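PDB 6HXI: succinyl-CoA ligase (ADP-forming) subunit alpha from Methanosaeta concilii, which belongs to the succinyl-CoA ligase alpha-subunit family, pairing a CoA-ligase region with a citrate synthase-like C-terminal region, and binds coenzyme A. Local coordinates for residues I446-R459 with V567-R580. Sequence-based numbering, arbitrary orientation.
Sequences IGPRFGGAIDDAAR and VRLGYLNGLFALGR. With ACT (acetate ion), chain L.
Asp455 and Leu572 are joined through an ordered water, which hydrogen-bonds to Asp455 OD1 at 2.7 Å and accepts from Leu572 N at 3.1 Å. The bridge sits at the start of helix 571-594, where Gly570 ends the preceding helix in a Schellman motif and N-caps the next; this helix end may ease the carboxylate's charge through the water, though the carbonyl of Val567, a second acceptor, also lies close to OD1. Phe576 carries the apolar contact. With its CG anti to the backbone N (chi1 -178°), its ring reaches out from the helix, and Gly451 CA stands over one face, 3.9 Å from the ring centroid, in a CH-pi contact. The CE2 edge of Phe576 points at one face of Phe450 in a T-shaped pair, planes 80° apart. Ile446 lines the same ring edge and presses CD1 on Ala577 CA at 3.9 Å, while Ile454 CD1 approaches Phe576 CD1 at 3.8 Å and its CG2 branch meets Leu572. Arg580, whose NE is hydrogen-bonded to Val412 O, turns one guanidinium face to Phe576 CZ, and its NH2 donates to OXT of an acetate ion, probably from the crystallisation liquor, at 2.8 Å. Residues 453-459 and 571-580 thus pack as roughly antiparallel, inclined helices, axes 8.8 Å apart at 146°: a buried helix pair within the predominantly helical fold of citrate synthase-like domains.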
loop_
_atom_site.group_PDB
_atom_site.type_symbol
_atom_site.label_atom_id
_atom_site.label_comp_id
_atom_site.label_asym_id
_atom_site.label_seq_id
_atom_site.Cartn_x
_atom_site.Cartn_y
_atom_site.Cartn_z
ATOM N N ILE B 446 1.629 2.611 10.108
ATOM C CA ILE B 446 0.694 2.640 11.241
ATOM C C ILE B 446 0.503 1.248 11.781
ATOM O O ILE B 446 0.033 0.342 11.064
ATOM C CB ILE B 446 -0.631 3.356 10.955
ATOM C CG1 ILE B 446 -0.444 4.838 10.621
ATOM C CG2 ILE B 446 -1.656 3.150 12.122
ATOM C CD1 ILE B 446 -1.720 5.456 9.958
ATOM N N GLY B 447 0.919 1.075 13.023
ATOM C CA GLY B 447 0.912 -0.227 13.670
ATOM C C GLY B 447 1.289 -0.123 15.114
ATOM O O GLY B 447 0.954 0.862 15.762
ATOM N N PRO B 448 2.016 -1.093 15.646
ATOM C CA PRO B 448 2.240 -1.096 17.093
ATOM C C PRO B 448 3.015 0.073 17.674
ATOM O O PRO B 448 2.817 0.347 18.846
ATOM C CB PRO B 448 2.956 -2.428 17.343
ATOM C CG PRO B 448 3.500 -2.845 15.993
ATOM C CD PRO B 448 2.496 -2.357 15.026
ATOM N N ARG B 449 3.884 0.751 16.910
ATOM C CA ARG B 449 4.690 1.835 17.490
ATOM C C ARG B 449 4.290 3.186 17.029
ATOM O O ARG B 449 4.647 4.145 17.673
ATOM C CB ARG B 449 6.190 1.634 17.233
ATOM C CG ARG B 449 6.732 0.352 17.812
ATOM C CD ARG B 449 8.217 0.229 17.523
ATOM N NE ARG B 449 8.655 -1.128 17.796
ATOM C CZ ARG B 449 9.864 -1.605 17.549
ATOM N NH1 ARG B 449 10.180 -2.828 17.920
ATOM N NH2 ARG B 449 10.752 -0.879 16.887
ATOM N N PHE B 450 3.636 3.284 15.878
ATOM C CA PHE B 450 3.167 4.567 15.369
ATOM C C PHE B 450 1.645 4.442 15.254
ATOM O O PHE B 450 1.137 3.797 14.353
ATOM C CB PHE B 450 3.857 4.904 14.015
ATOM C CG PHE B 450 3.349 6.163 13.359
ATOM C CD1 PHE B 450 3.582 7.409 13.928
ATOM C CD2 PHE B 450 2.612 6.103 12.178
ATOM C CE1 PHE B 450 3.073 8.576 13.337
ATOM C CE2 PHE B 450 2.087 7.257 11.601
ATOM C CZ PHE B 450 2.288 8.487 12.200
ATOM N N GLY B 451 0.941 4.993 16.221
ATOM C CA GLY B 451 -0.522 4.940 16.293
ATOM C C GLY B 451 -1.111 3.829 17.144
ATOM O O GLY B 451 -2.216 3.972 17.651
ATOM N N GLY B 452 -0.346 2.764 17.368
ATOM C CA GLY B 452 -0.746 1.577 18.122
ATOM C C GLY B 452 -0.933 1.712 19.616
ATOM O O GLY B 452 -1.612 0.884 20.224
ATOM N N ALA B 453 -0.365 2.739 20.228
ATOM C CA ALA B 453 -0.492 2.935 21.683
ATOM C C ALA B 453 -1.937 3.263 22.079
ATOM O O ALA B 453 -2.270 3.119 23.252
ATOM C CB ALA B 453 0.444 4.040 22.166
ATOM N N ILE B 454 -2.794 3.659 21.078
ATOM C CA ILE B 454 -4.205 4.009 21.300
ATOM C C ILE B 454 -4.944 2.774 21.721
ATOM O O ILE B 454 -5.582 2.798 22.768
ATOM C CB ILE B 454 -4.901 4.701 20.102
ATOM C CG1 ILE B 454 -4.135 5.958 19.675
ATOM C CG2 ILE B 454 -6.372 5.038 20.472
ATOM C CD1 ILE B 454 -4.693 6.692 18.425
ATOM N N ASP B 455 -4.768 1.703 20.951
ATOM C CA ASP B 455 -5.379 0.373 21.181
ATOM C C ASP B 455 -4.826 -0.271 22.445
ATOM O O ASP B 455 -5.603 -0.800 23.189
ATOM C CB ASP B 455 -5.038 -0.558 20.027
ATOM C CG ASP B 455 -6.253 -0.922 19.211
ATOM O OD1 ASP B 455 -7.349 -0.663 19.689
ATOM O OD2 ASP B 455 -6.083 -1.455 18.114
ATOM N N ASP B 456 -3.506 -0.254 22.613
ATOM C CA ASP B 456 -2.830 -0.851 23.770
ATOM C C ASP B 456 -3.313 -0.214 25.035
ATOM O O ASP B 456 -3.537 -0.960 25.976
ATOM C CB ASP B 456 -1.301 -0.701 23.725
ATOM C CG ASP B 456 -0.538 -1.412 22.644
ATOM O OD1 ASP B 456 -1.098 -2.357 22.044
ATOM O OD2 ASP B 456 0.649 -1.042 22.411
ATOM N N ALA B 457 -3.478 1.145 25.064
ATOM C CA ALA B 457 -3.960 1.866 26.254
ATOM C C ALA B 457 -5.384 1.474 26.561
ATOM O O ALA B 457 -5.670 1.139 27.710
ATOM C CB ALA B 457 -3.871 3.375 26.081
ATOM N N ALA B 458 -6.265 1.476 25.547
ATOM C CA ALA B 458 -7.645 1.031 25.732
ATOM C C ALA B 458 -7.676 -0.397 26.343
ATOM O O ALA B 458 -8.313 -0.592 27.357
ATOM C CB ALA B 458 -8.404 1.089 24.411
ATOM N N ARG B 459 -6.904 -1.315 25.771
ATOM C CA ARG B 459 -6.764 -2.720 26.146
ATOM C C ARG B 459 -6.300 -2.901 27.589
ATOM O O ARG B 459 -7.011 -3.508 28.386
ATOM C CB ARG B 459 -5.744 -3.362 25.186
ATOM C CG ARG B 459 -5.742 -4.879 25.107
ATOM C CD ARG B 459 -5.589 -5.366 23.665
ATOM N NE ARG B 459 -4.611 -4.605 22.877
ATOM C CZ ARG B 459 -4.670 -4.450 21.562
ATOM N NH1 ARG B 459 -3.727 -3.766 20.928
ATOM N NH2 ARG B 459 -5.660 -4.992 20.866
ATOM N N VAL B 567 -11.897 -3.137 20.605
ATOM C CA VAL B 567 -10.460 -2.972 20.900
ATOM C C VAL B 567 -9.636 -3.985 20.083
ATOM O O VAL B 567 -8.652 -3.598 19.441
ATOM C CB VAL B 567 -10.164 -3.079 22.427
ATOM C CG1 VAL B 567 -8.671 -2.932 22.700
ATOM C CG2 VAL B 567 -10.976 -2.067 23.233
ATOM N N ARG B 568 -10.051 -5.267 20.117
ATOM C CA ARG B 568 -9.446 -6.397 19.417
ATOM C C ARG B 568 -9.370 -6.199 17.881
ATOM O O ARG B 568 -8.331 -6.505 17.292
ATOM C CB ARG B 568 -10.231 -7.684 19.755
ATOM C CG ARG B 568 -9.644 -8.988 19.198
ATOM C CD ARG B 568 -10.429 -10.209 19.667
ATOM N NE ARG B 568 -11.785 -10.269 19.108
ATOM C CZ ARG B 568 -12.899 -10.106 19.812
ATOM N NH1 ARG B 568 -12.840 -9.870 21.122
ATOM N NH2 ARG B 568 -14.083 -10.174 19.215
ATOM N N LEU B 569 -10.462 -5.711 17.246
ATOM C CA LEU B 569 -10.526 -5.550 15.784
ATOM C C LEU B 569 -9.779 -4.324 15.227
ATOM O O LEU B 569 -9.560 -4.245 14.016
ATOM C CB LEU B 569 -11.963 -5.609 15.243
ATOM C CG LEU B 569 -12.738 -6.926 15.474
ATOM C CD1 LEU B 569 -14.009 -6.952 14.633
ATOM C CD2 LEU B 569 -11.890 -8.163 15.136
ATOM N N GLY B 570 -9.351 -3.422 16.100
ATOM C CA GLY B 570 -8.536 -2.284 15.694
ATOM C C GLY B 570 -9.286 -1.124 15.093
ATOM O O GLY B 570 -8.726 -0.395 14.273
ATOM N N TYR B 571 -10.540 -0.900 15.548
ATOM C CA TYR B 571 -11.374 0.234 15.151
ATOM C C TYR B 571 -10.609 1.525 15.405
ATOM O O TYR B 571 -10.635 2.437 14.588
ATOM C CB TYR B 571 -12.628 0.254 16.012
ATOM C CG TYR B 571 -13.708 -0.732 15.631
ATOM C CD1 TYR B 571 -13.546 -2.096 15.861
ATOM C CD2 TYR B 571 -14.933 -0.298 15.161
ATOM C CE1 TYR B 571 -14.580 -3.004 15.609
ATOM C CE2 TYR B 571 -15.974 -1.196 14.912
ATOM C CZ TYR B 571 -15.779 -2.551 15.107
ATOM O OH TYR B 571 -16.793 -3.438 14.860
ATOM N N LEU B 572 -9.883 1.557 16.504
ATOM C CA LEU B 572 -9.078 2.688 16.982
ATOM C C LEU B 572 -7.883 2.968 16.098
ATOM O O LEU B 572 -7.550 4.133 15.916
ATOM C CB LEU B 572 -8.678 2.474 18.448
ATOM C CG LEU B 572 -9.648 3.071 19.503
ATOM C CD1 LEU B 572 -11.087 2.778 19.201
ATOM C CD2 LEU B 572 -9.311 2.576 20.894
ATOM N N ASN B 573 -7.282 1.924 15.469
ATOM C CA ASN B 573 -6.227 2.132 14.488
ATOM C C ASN B 573 -6.813 2.779 13.243
ATOM O O ASN B 573 -6.153 3.617 12.638
ATOM C CB ASN B 573 -5.508 0.821 14.124
ATOM C CG ASN B 573 -4.554 0.398 15.199
ATOM O OD1 ASN B 573 -4.957 -0.150 16.226
ATOM N ND2 ASN B 573 -3.284 0.749 15.039
ATOM N N GLY B 574 -8.046 2.414 12.895
ATOM C CA GLY B 574 -8.763 3.004 11.777
ATOM C C GLY B 574 -9.034 4.481 11.977
ATOM O O GLY B 574 -8.895 5.261 11.039
ATOM N N LEU B 575 -9.451 4.879 13.199
ATOM C CA LEU B 575 -9.733 6.275 13.532
ATOM C C LEU B 575 -8.450 7.102 13.406
ATOM O O LEU B 575 -8.459 8.143 12.757
ATOM C CB LEU B 575 -10.309 6.376 14.953
ATOM C CG LEU B 575 -10.919 7.700 15.376
ATOM C CD1 LEU B 575 -11.995 8.168 14.385
ATOM C CD2 LEU B 575 -11.478 7.610 16.801
ATOM N N PHE B 576 -7.332 6.570 13.932
ATOM C CA PHE B 576 -6.036 7.223 13.790
ATOM C C PHE B 576 -5.632 7.347 12.310
ATOM O O PHE B 576 -5.153 8.396 11.891
ATOM C CB PHE B 576 -4.944 6.492 14.603
ATOM C CG PHE B 576 -3.585 7.157 14.542
ATOM C CD1 PHE B 576 -3.311 8.295 15.302
ATOM C CD2 PHE B 576 -2.595 6.677 13.686
ATOM C CE1 PHE B 576 -2.060 8.933 15.216
ATOM C CE2 PHE B 576 -1.337 7.327 13.590
ATOM C CZ PHE B 576 -1.063 8.411 14.397
ATOM N N ALA B 577 -5.842 6.303 11.543
ATOM C CA ALA B 577 -5.516 6.260 10.108
ATOM C C ALA B 577 -6.300 7.254 9.283
ATOM O O ALA B 577 -5.745 7.954 8.439
ATOM C CB ALA B 577 -5.682 4.849 9.562
ATOM N N LEU B 578 -7.573 7.363 9.574
ATOM C CA LEU B 578 -8.463 8.295 8.910
ATOM C C LEU B 578 -8.043 9.748 9.233
ATOM O O LEU B 578 -7.897 10.580 8.324
ATOM C CB LEU B 578 -9.904 7.988 9.343
ATOM C CG LEU B 578 -10.993 8.907 8.786
ATOM C CD1 LEU B 578 -11.204 8.689 7.311
ATOM C CD2 LEU B 578 -12.263 8.716 9.526
ATOM N N GLY B 579 -7.855 10.055 10.510
ATOM C CA GLY B 579 -7.428 11.394 10.883
ATOM C C GLY B 579 -6.039 11.748 10.391
ATOM O O GLY B 579 -5.853 12.795 9.776
ATOM N N ARG B 580 -5.051 10.869 10.606
ATOM C CA ARG B 580 -3.668 11.167 10.190
ATOM C C ARG B 580 -3.522 11.212 8.638
ATOM O O ARG B 580 -2.600 11.847 8.152
ATOM C CB ARG B 580 -2.659 10.238 10.884
ATOM C CG ARG B 580 -1.164 10.521 10.625
ATOM C CD ARG B 580 -0.760 11.978 10.912
ATOM N NE ARG B 580 -1.139 12.293 12.291
ATOM C CZ ARG B 580 -0.374 12.068 13.342
ATOM N NH1 ARG B 580 -0.840 12.280 14.562
ATOM N NH2 ARG B 580 0.884 11.681 13.181
HETATM C C ACT L . 1.817 10.737 16.694
HETATM O O ACT L . 1.540 11.672 17.519
HETATM O OXT ACT L . 2.237 10.929 15.525
HETATM C CH3 ACT L . 1.637 9.252 17.168
HETATM O O HOH W 1 -9.821 -0.619 18.714
#